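Local coordinates for adenylate cyclase (PDB 6YP4), which hydrolyses triphosphate as its dominant activity, although named an adenylate cyclase, and binds magnesium and a GTP analogue in a CYTH domain, at residues Arg109-Arg112 with Arg113-Asp116; Pro88-Gly91 with Gln92-Thr95. All blocks are in the same frame, centred on the assembly; numbering follows the deposited sequence.

In the fold
Both contacts join successive turns of one helix through i to i+4 backbone bonds, set in series along the chain after strand 76-86 of the antiparallel CYTH sheet. Their centres lie about 17 Å apart and their nearest atoms about 8 Å apart; Leu105 packs on residues of both. Each is partly buried: Ile110, Trp111 and Val114 are buried in contact 1, Gly91 and Val94 in contact 2, whereas Asp116, Gln89 and Glu93 are exposed. Contact 1, on helix 109-118, sets Ile110 and Val114 against strand 61-73 and carries three arginines paired with acids. Contact 2, on helix 88-96, lies away from the ligand sites, rests Val94 and Thr95 on strands 26-39 and 49-56, and is uncharged apart from Glu93.

Contact 1 (Arg109-Arg112 with Arg113-Asp116); sequences RIWR and RVVD
Trp111 meets Val114 and Val115 within one continuous helix, a local i to i+3 and i to i+4 contact on helix 109-118, which packs against strand 61-73 of the CYTH sheet. Val115 CG2 sits over one face of the indole, displaced toward the rim, and makes a CH-pi contact 4.0 Å from the centroid of the five-membered ring. With Trp111 CG anti to the backbone N (chi1 177°), the indole is carried forward beside its own carbonyl, to where the next turn can touch it. Val114 CG1 approaches the six-membered ring obliquely, 3.8 Å from Trp111 CZ3, while Phe127 meets the indole edge-to-face. Four i to i+4 backbone bonds link the turns, among them Asp116 N to Arg112 O at 2.9 Å. On the polar side the Arg112 chain, bent at chi2 and chi3, runs beside Val115, whose CG1 meets the guanidinium obliquely, 4.1 Å from NH2. Asp116 OD2 comes 3.5 Å from Arg112 CG, but the charged ends do not meet: Arg112 NH2 and Asp116 OD1 stay 4.7 Å apart, and this guanidinium forms its salt bridge with Asp122. Arg109 and Arg113 share Asp82, one carboxylate oxygen each, and Arg109 also bonds to His26 O of the second subunit. The Ile110 side chain lies about 5 Å from that of Glu83, a magnesium-binding residue. The chemistry is thus divided: valines and indole make an apolar seam, the arginines find their acids in neighbouring parts of the fold, and the shared carboxylate probably offsets the like charges of Arg109 and Arg113.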
ATOM      1  N   ARG A 109      -1.722 -14.188 -14.456  1.00 38.08           N
ATOM      2  CA  ARG A 109      -2.505 -13.243 -15.241  1.00 50.50           C
ATOM      3  C   ARG A 109      -1.606 -12.312 -16.049  1.00 48.64           C
ATOM      4  O   ARG A 109      -1.916 -11.973 -17.199  1.00 43.60           O
ATOM      5  CB  ARG A 109      -3.399 -12.441 -14.294  1.00 48.78           C
ATOM      6  CG  ARG A 109      -4.150 -11.304 -14.921  1.00 48.74           C
ATOM      7  CD  ARG A 109      -4.978 -10.564 -13.875  1.00 49.59           C
ATOM      8  NE  ARG A 109      -4.232  -9.482 -13.222  1.00 38.75           N
ATOM      9  CZ  ARG A 109      -3.902  -9.454 -11.932  1.00 39.66           C
ATOM     10  NH1 ARG A 109      -3.235  -8.419 -11.445  1.00 39.36           N
ATOM     11  NH2 ARG A 109      -4.240 -10.446 -11.121  1.00 34.10           N
ATOM     12  N   ILE A 110      -0.476 -11.903 -15.469  1.00 37.08           N
ATOM     13  CA  ILE A 110       0.406 -10.934 -16.118  0.53 40.28           C
ATOM     14  C   ILE A 110       1.115 -11.570 -17.299  1.00 44.91           C
ATOM     15  O   ILE A 110       1.171 -11.010 -18.402  1.00 44.46           O
ATOM     16  CB  ILE A 110       1.421 -10.364 -15.110  0.53 36.74           C
ATOM     17  CG1 ILE A 110       0.768 -10.080 -13.756  0.53 32.44           C
ATOM     18  CG2 ILE A 110       2.070  -9.093 -15.677  0.53 36.68           C
ATOM     19  CD1 ILE A 110      -0.264  -8.999 -13.795  0.53 32.68           C
ATOM     20  N   TRP A 111       1.702 -12.752 -17.086  1.00 38.88           N
ATOM     21  CA  TRP A 111       2.289 -13.461 -18.214  1.00 46.25           C
ATOM     22  C   TRP A 111       1.242 -13.742 -19.289  1.00 52.86           C
ATOM     23  O   TRP A 111       1.515 -13.601 -20.487  1.00 46.00           O
ATOM     24  CB  TRP A 111       2.944 -14.759 -17.751  1.00 43.08           C
ATOM     25  CG  TRP A 111       3.495 -15.540 -18.885  1.00 49.06           C
ATOM     26  CD1 TRP A 111       3.073 -16.763 -19.338  1.00 49.65           C
ATOM     27  CD2 TRP A 111       4.567 -15.144 -19.738  1.00 48.78           C
ATOM     28  NE1 TRP A 111       3.833 -17.147 -20.426  1.00 49.76           N
ATOM     29  CE2 TRP A 111       4.761 -16.161 -20.690  1.00 50.29           C
ATOM     30  CE3 TRP A 111       5.393 -14.022 -19.788  1.00 45.10           C
ATOM     31  CZ2 TRP A 111       5.746 -16.093 -21.678  1.00 52.65           C
ATOM     32  CZ3 TRP A 111       6.378 -13.953 -20.766  1.00 49.52           C
ATOM     33  CH2 TRP A 111       6.545 -14.980 -21.698  1.00 46.36           C
ATOM     34  N   ARG A 112       0.026 -14.116 -18.877  1.00 51.07           N
ATOM     35  CA  ARG A 112      -1.040 -14.326 -19.853  1.00 47.26           C
ATOM     36  C   ARG A 112      -1.273 -13.070 -20.685  1.00 48.06           C
ATOM     37  O   ARG A 112      -1.481 -13.156 -21.899  1.00 50.80           O
ATOM     38  CB  ARG A 112      -2.329 -14.767 -19.140  1.00 47.25           C
ATOM     39  CG  ARG A 112      -3.353 -15.511 -19.996  1.00 57.54           C
ATOM     40  CD  ARG A 112      -2.696 -16.506 -20.967  1.00 72.10           C
ATOM     41  NE  ARG A 112      -1.817 -17.447 -20.290  1.00 76.37           N
ATOM     42  CZ  ARG A 112      -0.898 -18.178 -20.920  1.00 76.77           C
ATOM     43  NH1 ARG A 112      -0.118 -19.016 -20.243  1.00 71.85           N
ATOM     44  NH2 ARG A 112      -0.743 -18.071 -22.238  1.00 75.68           N
ATOM     45  N   ARG A 113      -1.200 -11.890 -20.058  1.00 50.17           N
ATOM     46  CA  ARG A 113      -1.436 -10.650 -20.795  1.00 56.47           C
ATOM     47  C   ARG A 113      -0.291 -10.347 -21.754  1.00 56.27           C
ATOM     48  O   ARG A 113      -0.521  -9.851 -22.862  1.00 63.72           O
ATOM     49  CB  ARG A 113      -1.648  -9.485 -19.828  1.00 55.66           C
ATOM     50  CG  ARG A 113      -2.119  -8.199 -20.512  1.00 62.99           C
ATOM     51  CD  ARG A 113      -2.307  -7.045 -19.526  1.00 66.69           C
ATOM     52  NE  ARG A 113      -3.302  -7.334 -18.495  1.00 64.66           N
ATOM     53  CZ  ARG A 113      -4.451  -6.680 -18.358  1.00 70.46           C
ATOM     54  NH1 ARG A 113      -4.758  -5.690 -19.185  1.00 74.14           N
ATOM     55  NH2 ARG A 113      -5.295  -7.012 -17.389  1.00 67.23           N
ATOM     56  N   VAL A 114       0.948 -10.633 -21.344  1.00 53.59           N
ATOM     57  CA  VAL A 114       2.090 -10.486 -22.246  1.00 54.26           C
ATOM     58  C   VAL A 114       1.839 -11.269 -23.528  1.00 59.08           C
ATOM     59  O   VAL A 114       2.011 -10.755 -24.639  1.00 65.38           O
ATOM     60  CB  VAL A 114       3.388 -10.945 -21.553  1.00 51.17           C
ATOM     61  CG1 VAL A 114       4.498 -11.126 -22.566  1.00 46.53           C
ATOM     62  CG2 VAL A 114       3.820  -9.952 -20.470  1.00 41.68           C
ATOM     63  N   VAL A 115       1.377 -12.511 -23.387  1.00 63.29           N
ATOM     64  CA  VAL A 115       1.168 -13.372 -24.548  1.00 68.50           C
ATOM     65  C   VAL A 115      -0.002 -12.870 -25.386  1.00 74.77           C
ATOM     66  O   VAL A 115       0.119 -12.697 -26.604  1.00 73.19           O
ATOM     67  CB  VAL A 115       0.953 -14.829 -24.099  1.00 68.93           C
ATOM     68  CG1 VAL A 115       0.621 -15.709 -25.296  1.00 75.35           C
ATOM     69  CG2 VAL A 115       2.177 -15.349 -23.344  1.00 59.04           C
ATOM     70  N   ASP A 116      -1.149 -12.621 -24.743  1.00 84.89           N
ATOM     71  CA  ASP A 116      -2.394 -12.344 -25.460  1.00 92.80           C
ATOM     72  C   ASP A 116      -2.371 -11.022 -26.217  1.00 93.87           C
ATOM     73  O   ASP A 116      -3.164 -10.848 -27.148  1.00 94.25           O
ATOM     74  CB  ASP A 116      -3.584 -12.333 -24.491  1.00 91.62           C
ATOM     75  CG  ASP A 116      -3.800 -13.670 -23.797  1.00 89.34           C
ATOM     76  OD1 ASP A 116      -3.270 -14.697 -24.280  1.00 85.65           O
ATOM     77  OD2 ASP A 116      -4.508 -13.690 -22.762  1.00 87.35           O
TER

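Contact 2 (Pro88-Gly91 with Gln92-Thr95); sequences PQIG and QEVT
Thr95 folds its hydroxyl back on the preceding turn of alpha-helix 88-96, where OG1 donates to Gly91 O at 2.9 Å. The same oxygen accepts the i to i+4 backbone bond from Thr95 N at 3.0 Å, so two donors grip one carbonyl from opposite faces of its plane. A chi1 of -55° makes this possible by setting OG1 beside the backbone N, pointing back along the helix. A valine here would probably cost Gly91 O the hydroxyl donor on one face of its plane, with the bond from the backbone N remaining. One residue earlier, Val94 N meets Ile90 O at 2.8 Å, nearly along the C=O axis, and Val94 CG2 lies 3.4 Å from that oxygen. Glu93 runs back along the helix and crosses Ile90, its OE2 4.0 Å from Ile90 CG1. Outward from this turn, Val94 packs on Phe37, Ile53 and Met101, and Thr95 on Leu35, Phe37 and Phe55, seating the helix on strands 26-39 and 49-56. Leu104 touches both Glu93 and Val94. At the start of the helix Asp87 OD1 accepts from Gln89 N; further along, Asn59 OD1 accepts from Gln92 NE2, tying the helix to a loop. Gln92 CG, set beside its own backbone N by a chi1 of -70°, lies 3.4 Å from Pro88 O.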
ATOM      1  N   PRO A  88       8.791 -15.016  -4.320  1.00 25.83           N
ATOM      2  CA  PRO A  88      10.141 -14.518  -4.687  1.00 29.84           C
ATOM      3  C   PRO A  88      11.032 -15.599  -5.223  1.00 29.92           C
ATOM      4  O   PRO A  88      11.908 -15.305  -6.053  1.00 28.14           O
ATOM      5  CB  PRO A  88      10.694 -13.952  -3.370  1.00 23.65           C
ATOM      6  CG  PRO A  88       9.444 -13.687  -2.518  1.00 24.34           C
ATOM      7  CD  PRO A  88       8.465 -14.767  -2.914  1.00 29.21           C
ATOM      8  N   GLN A  89      10.833 -16.848  -4.796  1.00 23.59           N
ATOM      9  CA  GLN A  89      11.668 -17.915  -5.327  1.00 27.81           C
ATOM     10  C   GLN A  89      11.469 -18.051  -6.826  1.00 31.71           C
ATOM     11  O   GLN A  89      12.435 -18.279  -7.564  1.00 34.46           O
ATOM     12  CB  GLN A  89      11.379 -19.237  -4.617  1.00 36.29           C
ATOM     13  CG  GLN A  89      11.791 -19.258  -3.138  1.00 63.49           C
ATOM     14  CD  GLN A  89      13.162 -18.608  -2.892  1.00 83.92           C
ATOM     15  OE1 GLN A  89      13.324 -17.790  -1.980  1.00 90.62           O
ATOM     16  NE2 GLN A  89      14.160 -18.997  -3.686  1.00 88.15           N
ATOM     17  N   ILE A  90      10.225 -17.901  -7.299  1.00 25.97           N
ATOM     18  CA  ILE A  90       9.958 -17.995  -8.731  1.00 27.04           C
ATOM     19  C   ILE A  90      10.543 -16.788  -9.454  1.00 28.63           C
ATOM     20  O   ILE A  90      11.166 -16.928 -10.512  1.00 31.44           O
ATOM     21  CB  ILE A  90       8.449 -18.130  -9.007  1.00 30.72           C
ATOM     22  CG1 ILE A  90       7.893 -19.424  -8.412  1.00 29.14           C
ATOM     23  CG2 ILE A  90       8.161 -18.076 -10.517  1.00 27.13           C
ATOM     24  CD1 ILE A  90       6.364 -19.487  -8.432  1.00 37.40           C
ATOM     25  N   GLY A  91      10.339 -15.582  -8.903  1.00 26.03           N
ATOM     26  CA  GLY A  91      10.987 -14.398  -9.464  1.00 25.19           C
ATOM     27  C   GLY A  91      12.479 -14.581  -9.663  1.00 30.75           C
ATOM     28  O   GLY A  91      13.035 -14.165 -10.688  1.00 31.59           O
ATOM     29  N   GLN A  92      13.150 -15.212  -8.691  1.00 25.58           N
ATOM     30  CA  GLN A  92      14.586 -15.457  -8.825  1.00 31.18           C
ATOM     31  C   GLN A  92      14.887 -16.517  -9.879  1.00 34.29           C
ATOM     32  O   GLN A  92      15.889 -16.406 -10.603  1.00 31.70           O
ATOM     33  CB  GLN A  92      15.188 -15.866  -7.479  1.00 23.69           C
ATOM     34  CG  GLN A  92      15.250 -14.740  -6.416  1.00 22.47           C
ATOM     35  CD  GLN A  92      16.289 -13.676  -6.735  1.00 31.08           C
ATOM     36  OE1 GLN A  92      17.077 -13.830  -7.657  1.00 29.39           O
ATOM     37  NE2 GLN A  92      16.318 -12.612  -5.948  1.00 21.50           N
ATOM     38  N   GLU A  93      14.051 -17.561  -9.971  1.00 32.30           N
ATOM     39  CA  GLU A  93      14.238 -18.574 -11.012  1.00 28.65           C
ATOM     40  C   GLU A  93      14.080 -17.963 -12.398  1.00 32.60           C
ATOM     41  O   GLU A  93      14.792 -18.339 -13.340  1.00 33.90           O
ATOM     42  CB  GLU A  93      13.239 -19.730 -10.859  1.00 32.26           C
ATOM     43  CG  GLU A  93      13.143 -20.398  -9.492  1.00 48.87           C
ATOM     44  CD  GLU A  93      12.205 -21.618  -9.483  1.00 69.30           C
ATOM     45  OE1 GLU A  93      12.654 -22.720  -9.118  1.00 79.64           O
ATOM     46  OE2 GLU A  93      11.017 -21.468  -9.846  1.00 69.56           O
ATOM     47  N   VAL A  94      13.107 -17.062 -12.554  1.00 29.93           N
ATOM     48  CA  VAL A  94      12.957 -16.336 -13.810  1.00 30.17           C
ATOM     49  C   VAL A  94      14.214 -15.541 -14.109  1.00 28.01           C
ATOM     50  O   VAL A  94      14.706 -15.533 -15.243  1.00 32.18           O
ATOM     51  CB  VAL A  94      11.725 -15.421 -13.764  1.00 31.49           C
ATOM     52  CG1 VAL A  94      11.743 -14.485 -14.957  1.00 27.23           C
ATOM     53  CG2 VAL A  94      10.454 -16.254 -13.771  1.00 31.13           C
ATOM     54  N   THR A  95      14.743 -14.849 -13.105  1.00 30.82           N
ATOM     55  CA  THR A  95      15.966 -14.088 -13.318  1.00 29.81           C
ATOM     56  C   THR A  95      17.108 -14.996 -13.759  1.00 34.54           C
ATOM     57  O   THR A  95      17.867 -14.650 -14.672  1.00 34.08           O
ATOM     58  CB  THR A  95      16.330 -13.321 -12.047  1.00 32.10           C
ATOM     59  OG1 THR A  95      15.222 -12.511 -11.644  1.00 29.76           O
ATOM     60  CG2 THR A  95      17.534 -12.419 -12.293  1.00 29.69           C
TER